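Local coordinates for heat-inducible transcription repressor HrcA (Thermotoga maritima, PDB 1STZ), which probably represses class I heat shock genes, the grpE-dnaK-dnaJ and groELS operons, as a DNA-binding transcriptional regulator, at residues 100-105 / 318-323. Residues are numbered along the deposited sequence; the frame is centred on the assembly and turned at random.
Sequences EADLAV and HRVFEY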
loop_
_atom_site.group_PDB
_atom_site.type_symbol
_atom_site.label_atom_id
_atom_site.label_comp_id
_atom_site.label_asym_id
_atom_site.label_seq_id
_atom_site.Cartn_x
_atom_site.Cartn_y
_atom_site.Cartn_z
ATOM N N GLU A 100 -5.293 -17.977 2.239
ATOM C CA GLU A 100 -5.774 -16.597 2.215
ATOM C C GLU A 100 -5.449 -16.004 0.852
ATOM O O GLU A 100 -6.268 -16.070 -0.059
ATOM C CB GLU A 100 -5.150 -15.764 3.350
ATOM C CG GLU A 100 -5.509 -14.280 3.318
ATOM C CD GLU A 100 -4.473 -13.378 3.981
ATOM O OE1 GLU A 100 -3.497 -12.965 3.313
ATOM O OE2 GLU A 100 -4.651 -13.069 5.177
ATOM N N ALA A 101 -4.233 -15.474 0.711
ATOM C CA ALA A 101 -3.884 -14.606 -0.401
ATOM C C ALA A 101 -4.853 -13.430 -0.453
ATOM O O ALA A 101 -5.778 -13.405 -1.276
ATOM C CB ALA A 101 -3.888 -15.380 -1.703
ATOM N N ASP A 102 -4.648 -12.475 0.459
ATOM C CA ASP A 102 -5.348 -11.192 0.436
ATOM C C ASP A 102 -4.304 -10.076 0.348
ATOM O O ASP A 102 -3.761 -9.630 1.353
ATOM C CB ASP A 102 -6.225 -11.034 1.668
ATOM C CG ASP A 102 -6.959 -9.704 1.708
ATOM O OD1 ASP A 102 -6.586 -8.750 0.997
ATOM O OD2 ASP A 102 -7.932 -9.516 2.460
ATOM N N LEU A 103 -4.067 -9.634 -0.877
ATOM C CA LEU A 103 -2.995 -8.720 -1.204
ATOM C C LEU A 103 -3.098 -7.438 -0.381
ATOM O O LEU A 103 -2.101 -6.953 0.164
ATOM C CB LEU A 103 -3.056 -8.380 -2.707
ATOM C CG LEU A 103 -1.857 -8.501 -3.650
ATOM C CD1 LEU A 103 -1.460 -7.143 -4.158
ATOM C CD2 LEU A 103 -0.650 -9.207 -3.053
ATOM N N ALA A 104 -4.313 -6.902 -0.291
ATOM C CA ALA A 104 -4.529 -5.616 0.353
ATOM C C ALA A 104 -4.097 -5.632 1.817
ATOM O O ALA A 104 -3.383 -4.737 2.273
ATOM C CB ALA A 104 -5.978 -5.208 0.237
ATOM N N VAL A 105 -4.526 -6.652 2.549
ATOM C CA VAL A 105 -4.228 -6.725 3.970
ATOM C C VAL A 105 -2.736 -7.037 4.213
ATOM O O VAL A 105 -2.174 -6.589 5.199
ATOM C CB VAL A 105 -5.151 -7.706 4.721
ATOM C CG1 VAL A 105 -4.710 -9.156 4.563
ATOM C CG2 VAL A 105 -5.209 -7.314 6.171
ATOM N N HIS A 318 -13.537 -11.593 8.544
ATOM C CA HIS A 318 -12.819 -12.560 9.369
ATOM C C HIS A 318 -11.362 -12.610 8.972
ATOM O O HIS A 318 -10.472 -12.561 9.819
ATOM C CB HIS A 318 -13.394 -13.973 9.252
ATOM C CG HIS A 318 -12.667 -14.966 10.097
ATOM N ND1 HIS A 318 -11.736 -15.839 9.581
ATOM C CD2 HIS A 318 -12.700 -15.194 11.434
ATOM C CE1 HIS A 318 -11.223 -16.557 10.564
ATOM N NE2 HIS A 318 -11.794 -16.192 11.698
ATOM N N ARG A 319 -11.118 -12.708 7.676
ATOM C CA ARG A 319 -9.763 -12.809 7.159
ATOM C C ARG A 319 -8.921 -11.581 7.506
ATOM O O ARG A 319 -7.786 -11.717 7.934
ATOM C CB ARG A 319 -9.831 -12.984 5.658
ATOM C CG ARG A 319 -8.512 -13.033 4.928
ATOM C CD ARG A 319 -8.631 -12.499 3.512
ATOM N NE ARG A 319 -9.810 -13.059 2.885
ATOM C CZ ARG A 319 -10.633 -12.442 2.047
ATOM N NH1 ARG A 319 -10.434 -11.200 1.633
ATOM N NH2 ARG A 319 -11.676 -13.109 1.593
ATOM N N VAL A 320 -9.475 -10.401 7.279
ATOM C CA VAL A 320 -8.778 -9.157 7.502
ATOM C C VAL A 320 -8.524 -8.945 9.001
ATOM O O VAL A 320 -7.449 -8.504 9.376
ATOM C CB VAL A 320 -9.557 -7.960 6.924
ATOM C CG1 VAL A 320 -8.942 -6.656 7.341
ATOM C CG2 VAL A 320 -9.577 -8.028 5.435
ATOM N N PHE A 321 -9.491 -9.318 9.835
ATOM C CA PHE A 321 -9.444 -9.078 11.277
ATOM C C PHE A 321 -8.401 -9.964 11.872
ATOM O O PHE A 321 -7.526 -9.501 12.576
ATOM C CB PHE A 321 -10.803 -9.354 11.886
ATOM C CG PHE A 321 -10.946 -8.971 13.343
ATOM C CD1 PHE A 321 -11.399 -7.718 13.689
ATOM C CD2 PHE A 321 -10.744 -9.910 14.350
ATOM C CE1 PHE A 321 -11.607 -7.374 15.013
ATOM C CE2 PHE A 321 -10.946 -9.578 15.690
ATOM C CZ PHE A 321 -11.359 -8.308 16.023
ATOM N N GLU A 322 -8.458 -11.241 11.534
ATOM C CA GLU A 322 -7.467 -12.184 11.993
ATOM C C GLU A 322 -6.013 -11.826 11.574
ATOM O O GLU A 322 -5.096 -11.914 12.391
ATOM C CB GLU A 322 -7.822 -13.595 11.524
ATOM C CG GLU A 322 -6.876 -14.625 12.101
ATOM C CD GLU A 322 -7.198 -16.064 11.730
ATOM O OE1 GLU A 322 -7.563 -16.341 10.561
ATOM O OE2 GLU A 322 -7.032 -16.933 12.618
ATOM N N TYR A 323 -5.795 -11.447 10.320
ATOM C CA TYR A 323 -4.450 -11.035 9.877
ATOM C C TYR A 323 -3.901 -9.882 10.714
ATOM O O TYR A 323 -2.784 -9.957 11.199
ATOM C CB TYR A 323 -4.453 -10.640 8.400
ATOM C CG TYR A 323 -3.082 -10.458 7.780
ATOM C CD1 TYR A 323 -2.418 -11.527 7.172
ATOM C CD2 TYR A 323 -2.453 -9.221 7.780
ATOM C CE1 TYR A 323 -1.176 -11.359 6.595
ATOM C CE2 TYR A 323 -1.209 -9.050 7.201
ATOM C CZ TYR A 323 -0.577 -10.112 6.623
ATOM O OH TYR A 323 0.649 -9.921 6.044
HETATM O O HOH W 1 -6.074 -13.812 7.612
#
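Val-105 presses both its methyls against the helix 314-334, and this is the tightly packed end of the contact. CG1 sits over one face of the Tyr-323 ring, 4.1 Å from its centroid, a CH-pi contact displaced toward the rim. CG2 wedges between Tyr-323 CD2, at 3.7 Å, and CG1 of Val-320. Helix 116-131 packs on the same valines, with Leu-130 against Val-105 and Leu-127 against Val-320. The buried valines and the Tyr-323 ring join the short helix 103-106 to helix 314-334.

Next to that seam, Asp-102 does two jobs with one carboxylate. OD1 caps the short helix through a weak bond from Val-105 N at 3.3 Å, while OD2 takes Arg-319 NH1 in a salt bridge of 3.1 Å. The N-H points almost straight at OD2 (175°) and the oxygen lies at the guanidinium edge, yet NH1 arrives well above the carboxylate plane. A bend at chi3 (-46°) turns the guanidinium toward Asp-102 while the arginine CG and CD pack against Glu-100 CG. NH1 also forms a salt bridge with Glu-180 of the second subunit.

The Glu-100 side is looser and wetter. Its OE1 accepts Asp-102 N at 3.1 Å, and OE2 reaches Arg-319 O through a water that donates to both, 2.9 Å from OE2.

An alanine in place of Arg-319 would probably leave the neighbouring carboxylates of Asp-102 and Glu-180 of the second subunit without the positive charge that they share. Val-105 thus packs on Tyr-323 and Val-320 within its own chain, whereas the arginine, shared by acids of two subunits, links the turn at 100-105 to the second subunit.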